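Local atomic coordinates of petrobactin biosynthesis protein AsbB (Bacillus anthracis, PDB entry 3TO3), a protein that catalyses the ATP-dependent condensation of spermidine with citryl-spermidine intermediates, a step in making the siderophore petrobactin. Residues 26-31 and 161-167; 31-35 and 100-104; 69-73 and 82-86; 387-391 and 515-520. All blocks are in the same frame, centred on the assembly; numbering follows the deposited sequence.

Contact 1 of 4, residues 26-31 and 161-167; sequences RVLRQL and HPYHPSY. With ATP (adenosine-5'-triphosphate), chain E.
The guanidinium of Arg26 lies flat on one face of the Tyr167 ring, the planes 12° apart and CZ of Arg26 3.7 Å from the centroid of that ring, so the pair is both stack and cation-pi contact. At the rim of the guanidinium, near its plane, sit the carbonyl of His161 and the amide of Gln30; His164 O lies at the edge of the Tyr167 ring. With CG anti to the backbone N (chi1 173°) and the chain extended on to NE, Arg26 reaches the tyrosine. Its NE and NH2 both donate to Gln30 OE1, at 2.8 and 3.1 Å, from the same face of the amide. This is consistent with the amide orientation that turns NE2 to the loop, where it donates to His161 O at 3.1 Å and 159°. Glutamine suits the place, accepting from arginine while donating to a loop carbonyl. His161 and Pro162 at the start of that loop line the ATP pocket of this IucA/IucC-family synthetase, and helix 18-37 packs behind them. His161 CD2 comes within 3.4 Å of ATP C5; His164 CD2 covers one face of that imidazole and Tyr163 N donates to its ND1. Tyr167 OH is hydrogen-bonded to Asp132, and Val27 CG2 approaches the Tyr167 ring obliquely. Farther along, Leu31 CB meets Pro165 CB at 3.8 Å, and a water donates to Gln30 O and Tyr163 O.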
# COMPACT_ATOMS: atom_id res chain seq x y z
N ARG B 26 -25.41 -6.27 0.68
CA ARG B 26 -25.36 -6.02 -0.75
C ARG B 26 -24.07 -6.60 -1.35
O ARG B 26 -24.10 -7.26 -2.40
CB ARG B 26 -25.47 -4.53 -1.05
CG ARG B 26 -25.23 -4.20 -2.52
CD ARG B 26 -25.06 -2.71 -2.79
NE ARG B 26 -24.53 -2.55 -4.14
CZ ARG B 26 -24.18 -1.40 -4.70
NH1 ARG B 26 -24.31 -0.24 -4.04
NH2 ARG B 26 -23.70 -1.41 -5.95
N VAL B 27 -22.94 -6.38 -0.68
CA VAL B 27 -21.66 -6.82 -1.21
C VAL B 27 -21.58 -8.33 -1.24
O VAL B 27 -21.06 -8.91 -2.18
CB VAL B 27 -20.47 -6.20 -0.43
CG1 VAL B 27 -19.18 -6.92 -0.77
CG2 VAL B 27 -20.34 -4.70 -0.74
N LEU B 28 -22.12 -8.99 -0.21
CA LEU B 28 -22.22 -10.43 -0.24
C LEU B 28 -23.11 -10.91 -1.40
O LEU B 28 -22.79 -11.86 -2.09
CB LEU B 28 -22.75 -10.97 1.08
CG LEU B 28 -21.69 -11.15 2.16
CD1 LEU B 28 -22.38 -11.50 3.46
CD2 LEU B 28 -20.78 -12.27 1.71
N ARG B 29 -24.24 -10.23 -1.59
CA ARG B 29 -25.17 -10.62 -2.64
C ARG B 29 -24.50 -10.57 -4.02
O ARG B 29 -24.57 -11.54 -4.80
CB ARG B 29 -26.44 -9.76 -2.58
CG ARG B 29 -27.40 -10.00 -3.73
CD ARG B 29 -28.69 -9.15 -3.59
NE ARG B 29 -28.43 -7.71 -3.70
CZ ARG B 29 -27.96 -7.10 -4.79
NH1 ARG B 29 -27.69 -7.79 -5.89
NH2 ARG B 29 -27.74 -5.79 -4.80
N GLN B 30 -23.82 -9.46 -4.33
CA GLN B 30 -23.22 -9.30 -5.65
C GLN B 30 -22.10 -10.35 -5.76
O GLN B 30 -21.96 -11.00 -6.80
CB GLN B 30 -22.75 -7.86 -5.92
CG GLN B 30 -23.92 -6.82 -5.91
CD GLN B 30 -23.54 -5.39 -6.33
OE1 GLN B 30 -24.35 -4.46 -6.23
NE2 GLN B 30 -22.31 -5.22 -6.85
N LEU B 31 -21.35 -10.57 -4.67
CA LEU B 31 -20.30 -11.60 -4.67
C LEU B 31 -20.84 -13.00 -5.03
O LEU B 31 -20.33 -13.65 -5.93
CB LEU B 31 -19.56 -11.67 -3.33
CG LEU B 31 -18.45 -12.72 -3.13
CD1 LEU B 31 -17.31 -12.58 -4.13
CD2 LEU B 31 -17.89 -12.61 -1.72
N HIS B 161 -21.15 0.19 -8.98
CA HIS B 161 -21.45 -0.90 -9.89
C HIS B 161 -22.34 -1.98 -9.27
O HIS B 161 -22.10 -2.46 -8.17
CB HIS B 161 -20.14 -1.51 -10.37
CG HIS B 161 -20.22 -2.05 -11.75
ND1 HIS B 161 -20.82 -3.26 -12.03
CD2 HIS B 161 -19.78 -1.56 -12.94
CE1 HIS B 161 -20.75 -3.49 -13.33
NE2 HIS B 161 -20.13 -2.47 -13.91
N PRO B 162 -23.41 -2.34 -10.00
CA PRO B 162 -24.43 -3.38 -9.73
C PRO B 162 -23.92 -4.83 -9.93
O PRO B 162 -24.58 -5.79 -9.49
CB PRO B 162 -25.58 -3.01 -10.70
CG PRO B 162 -24.83 -2.36 -11.91
CD PRO B 162 -23.59 -1.67 -11.32
N TYR B 163 -22.79 -4.99 -10.62
CA TYR B 163 -22.20 -6.31 -10.81
C TYR B 163 -20.99 -6.58 -9.93
O TYR B 163 -21.02 -7.50 -9.09
CB TYR B 163 -21.84 -6.55 -12.26
CG TYR B 163 -21.37 -7.95 -12.50
CD1 TYR B 163 -22.27 -8.92 -12.91
CD2 TYR B 163 -20.04 -8.31 -12.31
CE1 TYR B 163 -21.85 -10.22 -13.14
CE2 TYR B 163 -19.62 -9.60 -12.54
CZ TYR B 163 -20.53 -10.55 -12.95
OH TYR B 163 -20.14 -11.85 -13.19
N HIS B 164 -19.92 -5.80 -10.13
CA HIS B 164 -18.65 -6.03 -9.43
C HIS B 164 -18.85 -6.03 -7.93
O HIS B 164 -19.28 -5.02 -7.37
CB HIS B 164 -17.59 -4.97 -9.78
CG HIS B 164 -17.09 -5.05 -11.18
ND1 HIS B 164 -16.39 -6.14 -11.66
CD2 HIS B 164 -17.17 -4.16 -12.21
CE1 HIS B 164 -16.07 -5.92 -12.93
NE2 HIS B 164 -16.52 -4.73 -13.28
N PRO B 165 -18.54 -7.15 -7.27
CA PRO B 165 -18.76 -7.18 -5.81
C PRO B 165 -17.90 -6.17 -5.04
O PRO B 165 -18.39 -5.64 -4.03
CB PRO B 165 -18.51 -8.64 -5.43
CG PRO B 165 -17.83 -9.26 -6.63
CD PRO B 165 -18.28 -8.50 -7.81
N SER B 166 -16.68 -5.85 -5.46
CA SER B 166 -16.14 -4.67 -4.81
C SER B 166 -16.16 -3.45 -5.77
O SER B 166 -15.21 -3.22 -6.54
CB SER B 166 -14.70 -4.97 -4.37
OG SER B 166 -13.93 -5.36 -5.47
N TYR B 167 -17.18 -2.61 -5.59
CA TYR B 167 -17.43 -1.46 -6.44
C TYR B 167 -16.91 -0.13 -5.90
O TYR B 167 -16.99 0.90 -6.57
CB TYR B 167 -18.96 -1.35 -6.65
CG TYR B 167 -19.81 -1.49 -5.36
CD1 TYR B 167 -20.03 -0.39 -4.53
CD2 TYR B 167 -20.34 -2.71 -4.97
CE1 TYR B 167 -20.78 -0.50 -3.36
CE2 TYR B 167 -21.10 -2.83 -3.80
CZ TYR B 167 -21.31 -1.71 -3.00
OH TYR B 167 -22.04 -1.79 -1.84
PB ATP E . -12.91 6.58 -16.14
O1B ATP E . -12.02 7.39 -15.23
O2B ATP E . -12.06 5.81 -17.11
O3B ATP E . -13.91 7.54 -16.88
PA ATP E . -13.16 4.47 -14.44
O1A ATP E . -11.76 4.89 -14.03
O2A ATP E . -13.18 3.16 -15.22
O3A ATP E . -13.79 5.59 -15.32
O5' ATP E . -14.00 4.32 -13.12
C5' ATP E . -15.36 4.55 -13.12
C4' ATP E . -16.09 4.03 -12.02
O4' ATP E . -17.51 3.94 -12.37
C3' ATP E . -15.66 2.64 -11.71
O3' ATP E . -15.20 2.57 -10.42
C2' ATP E . -16.87 1.82 -11.90
O2' ATP E . -16.91 0.81 -10.98
C1' ATP E . -17.96 2.81 -11.69
N9 ATP E . -19.27 2.39 -12.11
C8 ATP E . -20.37 2.46 -11.34
N7 ATP E . -21.40 2.00 -12.06
C5 ATP E . -20.97 1.64 -13.29
C6 ATP E . -21.61 1.11 -14.42
N6 ATP E . -23.03 0.85 -14.37
N1 ATP E . -20.89 0.86 -15.53
C2 ATP E . -19.56 1.11 -15.56
N3 ATP E . -18.91 1.62 -14.48
C4 ATP E . -19.59 1.89 -13.34
O HOH W 1 -22.66 -9.77 -9.27

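Contact 2 of 4, residues 31-35 and 100-104; sequences LVESL and VAQFL
Leu31 O accepts the helical hydrogen bond from Leu35 N at 2.9 Å, which sets these two leucines one turn apart on the side of their helix that looks at Val100, Phe103 and Leu104. The arrangement is a nearly parallel helix pair: the local axes of 31-35 and 100-104 cross at -22° but come no closer than 13.0 Å. Such a wide spacing calls for long or bulky apolar side chains, and leucines from both helices and a phenylalanine from 100-104 supply them. Leu31 is central. With CG anti to its backbone N (chi1 178°), it sends CD2 across to touch Val100 CG2 and Leu104 CD2, each at 3.8 Å, the two leucines reaching toward each other tip to tip. Phe103 extends likewise from its own helix (chi1 170°), and its ring presents CD2, CE2 and CZ to Leu31, Leu35 and Val32. Val32 crosses it at about a right angle, bringing CG2 to 3.6 Å from Phe103 CZ; the beta-branch keeps that methyl close to the helix, where the long reach of the phenylalanine ring meets it. Helix 115-138 adds to this packing, its Leu125 touching both Leu31 and Leu104, and Tyr68 packs edge-to-face with Phe103. Leu35 and Phe103 slide past each other in opposite directions, leaving Leu35 CD1 near the plane of the ring, at its edge, 4.1 Å from Phe103 CE2.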
# COMPACT_ATOMS: atom_id res chain seq x y z
N LEU B 31 -21.35 -10.57 -4.67
CA LEU B 31 -20.30 -11.60 -4.67
C LEU B 31 -20.84 -13.00 -5.03
O LEU B 31 -20.33 -13.65 -5.93
CB LEU B 31 -19.56 -11.67 -3.33
CG LEU B 31 -18.45 -12.72 -3.13
CD1 LEU B 31 -17.31 -12.58 -4.13
CD2 LEU B 31 -17.89 -12.61 -1.72
N VAL B 32 -21.89 -13.44 -4.34
CA VAL B 32 -22.37 -14.77 -4.55
C VAL B 32 -22.95 -14.88 -5.97
O VAL B 32 -22.66 -15.84 -6.68
CB VAL B 32 -23.37 -15.21 -3.43
CG1 VAL B 32 -24.01 -16.55 -3.75
CG2 VAL B 32 -22.64 -15.28 -2.06
N GLU B 33 -23.71 -13.88 -6.39
CA GLU B 33 -24.24 -13.82 -7.76
C GLU B 33 -23.17 -14.03 -8.80
O GLU B 33 -23.35 -14.83 -9.72
CB GLU B 33 -24.97 -12.49 -8.03
CG GLU B 33 -26.27 -12.40 -7.25
CD GLU B 33 -27.02 -11.07 -7.42
OE1 GLU B 33 -26.51 -10.15 -8.12
OE2 GLU B 33 -28.14 -10.96 -6.85
N SER B 34 -22.05 -13.35 -8.65
CA SER B 34 -21.03 -13.49 -9.69
C SER B 34 -20.21 -14.78 -9.56
O SER B 34 -19.78 -15.33 -10.58
CB SER B 34 -20.13 -12.24 -9.83
OG SER B 34 -19.30 -12.09 -8.71
N LEU B 35 -20.02 -15.29 -8.34
CA LEU B 35 -19.30 -16.57 -8.19
C LEU B 35 -20.12 -17.72 -8.83
O LEU B 35 -19.57 -18.57 -9.50
CB LEU B 35 -18.98 -16.89 -6.73
CG LEU B 35 -17.99 -15.97 -6.00
CD1 LEU B 35 -17.96 -16.32 -4.54
CD2 LEU B 35 -16.61 -16.09 -6.58
N VAL B 100 -17.19 -11.50 5.34
CA VAL B 100 -16.95 -11.81 3.95
C VAL B 100 -15.65 -12.62 3.84
O VAL B 100 -15.55 -13.56 3.05
CB VAL B 100 -16.96 -10.53 3.06
CG1 VAL B 100 -15.70 -9.73 3.26
CG2 VAL B 100 -17.09 -10.90 1.62
N ALA B 101 -14.66 -12.31 4.68
CA ALA B 101 -13.42 -13.08 4.65
C ALA B 101 -13.66 -14.56 4.96
O ALA B 101 -13.10 -15.44 4.29
CB ALA B 101 -12.36 -12.49 5.62
N GLN B 102 -14.48 -14.83 5.98
CA GLN B 102 -14.77 -16.21 6.37
C GLN B 102 -15.53 -16.96 5.27
O GLN B 102 -15.20 -18.12 4.95
CB GLN B 102 -15.56 -16.27 7.70
CG GLN B 102 -15.61 -17.66 8.33
CD GLN B 102 -16.59 -17.76 9.50
OE1 GLN B 102 -17.13 -16.75 9.97
NE2 GLN B 102 -16.82 -18.99 9.97
N PHE B 103 -16.55 -16.30 4.71
CA PHE B 103 -17.28 -16.89 3.61
C PHE B 103 -16.27 -17.30 2.53
O PHE B 103 -16.21 -18.46 2.13
CB PHE B 103 -18.36 -15.94 3.05
CG PHE B 103 -18.98 -16.42 1.76
CD1 PHE B 103 -19.89 -17.47 1.76
CD2 PHE B 103 -18.61 -15.86 0.54
CE1 PHE B 103 -20.45 -17.94 0.57
CE2 PHE B 103 -19.16 -16.33 -0.65
CZ PHE B 103 -20.08 -17.38 -0.63
N LEU B 104 -15.44 -16.37 2.07
CA LEU B 104 -14.50 -16.69 1.00
C LEU B 104 -13.45 -17.73 1.42
O LEU B 104 -13.10 -18.62 0.64
CB LEU B 104 -13.85 -15.44 0.40
CG LEU B 104 -14.77 -14.60 -0.49
CD1 LEU B 104 -14.05 -13.40 -1.09
CD2 LEU B 104 -15.33 -15.43 -1.62

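Contact 3 of 4, residues 69-73 and 82-86; sequences ECYGR and SIDSL
Residues 69-73 and 82-86 run antiparallel as the two arms of a beta hairpin, Gly72 facing Ile83 in a non-hydrogen-bonded pair and Arg73 facing Ser82 in a hydrogen-bonded one. Gly72 CA lies 3.0 Å from Ser82 O, an approach that suits a residue with no side chain to press on that oxygen. Beyond Ile83 the strand gives way: Tyr71 O accepts from Asp84 N at 2.8 Å and weakly from Ser85 N, while Tyr71 N donates to Ser85 OG (2.9 Å, 176°). A serine hydroxyl thus takes the place of a backbone acceptor just where regular pairing fails. Asp84 is gripped side-on by Arg73, NE to OD2 and NH2 to OD1, both at 2.9 Å and on the syn sides of the carboxylate, although the two planes are 42° apart. A bend at chi3 of Arg73 (-77°) turns the guanidinium toward Asp84 to make this salt bridge. Cys70 SG packs on Ile83 CD1 at 3.8 Å. Ile83 also touches Phe54 of strand 52-59 and Val32 of helix 18-37, and Arg73 NH1 reaches Asp526 of helix 502-528.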
# COMPACT_ATOMS: atom_id res chain seq x y z
N GLU B 69 -26.30 -21.25 2.39
CA GLU B 69 -27.59 -21.44 1.74
C GLU B 69 -28.20 -20.12 1.37
O GLU B 69 -28.15 -19.16 2.13
CB GLU B 69 -28.58 -22.11 2.69
CG GLU B 69 -28.40 -23.60 2.86
CD GLU B 69 -29.49 -24.23 3.74
OE1 GLU B 69 -30.45 -23.53 4.15
OE2 GLU B 69 -29.37 -25.45 4.01
N CYS B 70 -28.81 -20.07 0.20
CA CYS B 70 -29.62 -18.92 -0.17
C CYS B 70 -30.57 -19.26 -1.29
O CYS B 70 -30.35 -20.22 -2.02
CB CYS B 70 -28.73 -17.74 -0.56
SG CYS B 70 -27.58 -18.10 -1.84
N TYR B 71 -31.63 -18.46 -1.42
CA TYR B 71 -32.60 -18.60 -2.48
C TYR B 71 -32.33 -17.56 -3.58
O TYR B 71 -31.96 -16.42 -3.30
CB TYR B 71 -34.02 -18.42 -1.92
CG TYR B 71 -34.58 -19.64 -1.21
CD1 TYR B 71 -34.54 -19.75 0.19
CD2 TYR B 71 -35.16 -20.68 -1.92
CE1 TYR B 71 -35.06 -20.88 0.84
CE2 TYR B 71 -35.68 -21.81 -1.27
CZ TYR B 71 -35.62 -21.90 0.11
OH TYR B 71 -36.17 -23.01 0.76
N GLY B 72 -32.53 -17.95 -4.83
CA GLY B 72 -32.43 -17.00 -5.91
C GLY B 72 -33.00 -17.54 -7.20
O GLY B 72 -33.69 -18.55 -7.19
N ARG B 73 -32.70 -16.88 -8.30
CA ARG B 73 -33.28 -17.20 -9.58
C ARG B 73 -32.19 -17.18 -10.65
O ARG B 73 -31.20 -16.45 -10.53
CB ARG B 73 -34.31 -16.14 -9.95
CG ARG B 73 -35.54 -16.05 -9.06
CD ARG B 73 -36.35 -14.76 -9.35
NE ARG B 73 -35.70 -13.60 -8.74
CZ ARG B 73 -35.91 -12.33 -9.08
NH1 ARG B 73 -36.75 -12.00 -10.07
NH2 ARG B 73 -35.27 -11.38 -8.43
N SER B 82 -29.85 -13.95 -9.76
CA SER B 82 -30.28 -13.00 -8.74
C SER B 82 -30.35 -13.74 -7.44
O SER B 82 -31.00 -14.76 -7.39
CB SER B 82 -31.67 -12.46 -9.06
OG SER B 82 -31.69 -11.80 -10.29
N ILE B 83 -29.71 -13.24 -6.38
CA ILE B 83 -29.86 -13.88 -5.06
C ILE B 83 -30.87 -13.07 -4.23
O ILE B 83 -30.63 -11.92 -3.92
CB ILE B 83 -28.52 -13.97 -4.29
CG1 ILE B 83 -27.49 -14.88 -4.99
CG2 ILE B 83 -28.77 -14.45 -2.87
CD1 ILE B 83 -27.95 -16.33 -5.15
N ASP B 84 -32.01 -13.67 -3.89
CA ASP B 84 -33.12 -12.95 -3.26
C ASP B 84 -33.17 -13.01 -1.73
O ASP B 84 -34.01 -12.35 -1.12
CB ASP B 84 -34.45 -13.44 -3.83
CG ASP B 84 -34.49 -13.37 -5.37
OD1 ASP B 84 -34.08 -12.32 -5.92
OD2 ASP B 84 -34.92 -14.36 -6.03
N SER B 85 -32.29 -13.78 -1.10
CA SER B 85 -32.42 -14.00 0.34
C SER B 85 -31.07 -13.84 0.96
O SER B 85 -30.07 -13.98 0.28
CB SER B 85 -32.96 -15.41 0.64
OG SER B 85 -31.91 -16.38 0.65
N LEU B 86 -31.03 -13.61 2.27
CA LEU B 86 -29.76 -13.49 2.98
C LEU B 86 -28.92 -14.77 2.82
O LEU B 86 -29.44 -15.86 2.61
CB LEU B 86 -30.03 -13.29 4.47
CG LEU B 86 -30.69 -11.97 4.91
CD1 LEU B 86 -30.85 -11.97 6.45
CD2 LEU B 86 -29.87 -10.79 4.46

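Contact 4 of 4, residues 387-391 and 515-520; sequences FNGLY and FNVGEL. With ATP (adenosine-5'-triphosphate), chain E.
This is a buried contact of ring on helix beside the adenine of ATP, where the loop following strand 383-386 meets a wide, pi-type turn and the next residues of helix 502-528. Tyr391 carries it. Its hydroxyl donates to Asn516 OD1 at 2.8 Å and accepts from ATP N6 at 3.1 Å, so a single tyrosine oxygen joins the nucleobase to the helix; a water that also donates to Phe515 O is a third partner. Glu519 CB sits over the centre of the Tyr391 ring, 3.6 Å from the centroid and 12° off the normal, a CH-pi contact, while Asn388 O lies above the opposite face toward the rim. Glutamate fits here because its methylene packs on the ring while the bent chain carries the carboxylate off to Arg80. Asn516, in turn, is held by ND2 donating to Ser438 O, which orients OD1 toward the tyrosine. The same OD1 lies at the edge of the Phe387 ring, 3.5 Å from CD2, and Val517 CG2 touches Phe387 CE2 at 4.0 Å. Leu417 of helix 410-432 packs against Phe387, Leu390 and Leu520, and Met443 of strand 443-448 touches both Phe387 and Asn516.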
# COMPACT_ATOMS: atom_id res chain seq x y z
N PHE B 387 -25.90 7.41 -17.71
CA PHE B 387 -26.73 6.33 -18.19
C PHE B 387 -27.02 5.27 -17.13
O PHE B 387 -28.14 4.79 -17.04
CB PHE B 387 -26.19 5.75 -19.49
CG PHE B 387 -27.16 4.89 -20.24
CD1 PHE B 387 -27.99 5.45 -21.19
CD2 PHE B 387 -27.26 3.54 -19.98
CE1 PHE B 387 -28.88 4.65 -21.90
CE2 PHE B 387 -28.15 2.76 -20.67
CZ PHE B 387 -28.95 3.32 -21.64
N ASN B 388 -26.04 4.92 -16.30
CA ASN B 388 -26.33 4.03 -15.18
C ASN B 388 -27.31 4.63 -14.14
O ASN B 388 -27.87 3.93 -13.31
CB ASN B 388 -25.05 3.53 -14.51
CG ASN B 388 -24.25 4.65 -13.86
OD1 ASN B 388 -24.10 5.74 -14.42
ND2 ASN B 388 -23.71 4.38 -12.67
N GLY B 389 -27.52 5.93 -14.17
CA GLY B 389 -28.58 6.50 -13.37
C GLY B 389 -29.95 5.92 -13.69
O GLY B 389 -30.79 5.77 -12.81
N LEU B 390 -30.17 5.56 -14.94
CA LEU B 390 -31.47 5.06 -15.36
C LEU B 390 -31.95 3.82 -14.58
O LEU B 390 -33.15 3.57 -14.45
CB LEU B 390 -31.48 4.80 -16.85
CG LEU B 390 -31.09 6.01 -17.72
CD1 LEU B 390 -30.98 5.62 -19.15
CD2 LEU B 390 -32.01 7.21 -17.58
N TYR B 391 -31.02 2.98 -14.15
CA TYR B 391 -31.33 1.86 -13.26
C TYR B 391 -30.99 2.07 -11.78
O TYR B 391 -31.05 1.14 -11.01
CB TYR B 391 -30.83 0.52 -13.80
CG TYR B 391 -29.46 0.53 -14.42
CD1 TYR B 391 -28.31 0.31 -13.64
CD2 TYR B 391 -29.29 0.75 -15.79
CE1 TYR B 391 -27.01 0.30 -14.21
CE2 TYR B 391 -27.98 0.75 -16.37
CZ TYR B 391 -26.86 0.51 -15.58
OH TYR B 391 -25.59 0.51 -16.15
N PHE B 515 -23.93 -6.13 -19.32
CA PHE B 515 -23.47 -5.38 -18.13
C PHE B 515 -24.10 -4.01 -17.94
O PHE B 515 -23.80 -3.33 -16.98
CB PHE B 515 -21.94 -5.20 -18.09
CG PHE B 515 -21.19 -6.47 -17.90
CD1 PHE B 515 -21.37 -7.24 -16.76
CD2 PHE B 515 -20.30 -6.93 -18.89
CE1 PHE B 515 -20.68 -8.44 -16.59
CE2 PHE B 515 -19.60 -8.13 -18.74
CZ PHE B 515 -19.79 -8.89 -17.59
N ASN B 516 -24.92 -3.57 -18.89
CA ASN B 516 -25.46 -2.23 -18.79
C ASN B 516 -27.00 -2.15 -18.97
O ASN B 516 -27.72 -2.08 -17.99
CB ASN B 516 -24.70 -1.40 -19.80
CG ASN B 516 -25.20 -0.01 -19.91
OD1 ASN B 516 -25.81 0.51 -18.99
ND2 ASN B 516 -24.92 0.63 -21.05
N VAL B 517 -27.48 -2.30 -20.20
CA VAL B 517 -28.90 -2.08 -20.51
C VAL B 517 -29.75 -3.15 -19.85
O VAL B 517 -30.90 -2.93 -19.55
CB VAL B 517 -29.15 -2.02 -22.05
CG1 VAL B 517 -30.58 -2.23 -22.38
CG2 VAL B 517 -28.69 -0.70 -22.65
N GLY B 518 -29.14 -4.30 -19.59
CA GLY B 518 -29.81 -5.41 -18.96
C GLY B 518 -30.19 -5.12 -17.52
O GLY B 518 -31.18 -5.65 -17.03
N GLU B 519 -29.42 -4.29 -16.84
CA GLU B 519 -29.72 -3.92 -15.45
C GLU B 519 -31.06 -3.19 -15.38
O GLU B 519 -31.82 -3.38 -14.43
CB GLU B 519 -28.64 -3.03 -14.87
CG GLU B 519 -27.28 -3.72 -14.73
CD GLU B 519 -27.21 -4.76 -13.60
OE1 GLU B 519 -26.27 -5.59 -13.66
OE2 GLU B 519 -28.08 -4.76 -12.67
N LEU B 520 -31.35 -2.37 -16.38
CA LEU B 520 -32.67 -1.71 -16.46
C LEU B 520 -33.82 -2.74 -16.56
O LEU B 520 -34.83 -2.61 -15.89
CB LEU B 520 -32.72 -0.72 -17.64
CG LEU B 520 -33.98 0.12 -17.83
CD1 LEU B 520 -34.26 1.04 -16.59
CD2 LEU B 520 -33.87 0.93 -19.11
PB ATP E . -12.91 6.58 -16.14
O1B ATP E . -12.02 7.39 -15.23
O2B ATP E . -12.06 5.81 -17.11
O3B ATP E . -13.91 7.54 -16.88
PA ATP E . -13.16 4.47 -14.44
O1A ATP E . -11.76 4.89 -14.03
O2A ATP E . -13.18 3.16 -15.22
O3A ATP E . -13.79 5.59 -15.32
O5' ATP E . -14.00 4.32 -13.12
C5' ATP E . -15.36 4.55 -13.12
C4' ATP E . -16.09 4.03 -12.02
O4' ATP E . -17.51 3.94 -12.37
C3' ATP E . -15.66 2.64 -11.71
O3' ATP E . -15.20 2.57 -10.42
C2' ATP E . -16.87 1.82 -11.90
O2' ATP E . -16.91 0.81 -10.98
C1' ATP E . -17.96 2.81 -11.69
N9 ATP E . -19.27 2.39 -12.11
C8 ATP E . -20.37 2.46 -11.34
N7 ATP E . -21.40 2.00 -12.06
C5 ATP E . -20.97 1.64 -13.29
C6 ATP E . -21.61 1.11 -14.42
N6 ATP E . -23.03 0.85 -14.37
N1 ATP E . -20.89 0.86 -15.53
C2 ATP E . -19.56 1.11 -15.56
N3 ATP E . -18.91 1.62 -14.48
C4 ATP E . -19.59 1.89 -13.34
O HOH W 2 -23.74 -1.47 -14.67

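Overall arrangement
Contacts 1, 2 and 3 form a nested set: 69-73 with 82-86 lies within the loop closed by 31-35 with 100-104, itself inside that closed by contact 1. Helix 18-37 is shared by contacts 1 and 2, whose centres are about 9 Å apart, and Glu33 on it probably hydrogen-bonds Ile83 N of contact 3. Contact 4 follows later in the chain, its centre about 15 Å from that of contact 1, yet Pro162 packs on Tyr391 and Glu519, and both contacts touch ATP. Helix 18-37 packs behind the loop carrying His161 and Pro162, with helix 100-110 and the hairpin farther from the nucleotide, while helix 502-528 supports Tyr391 beside the adenine.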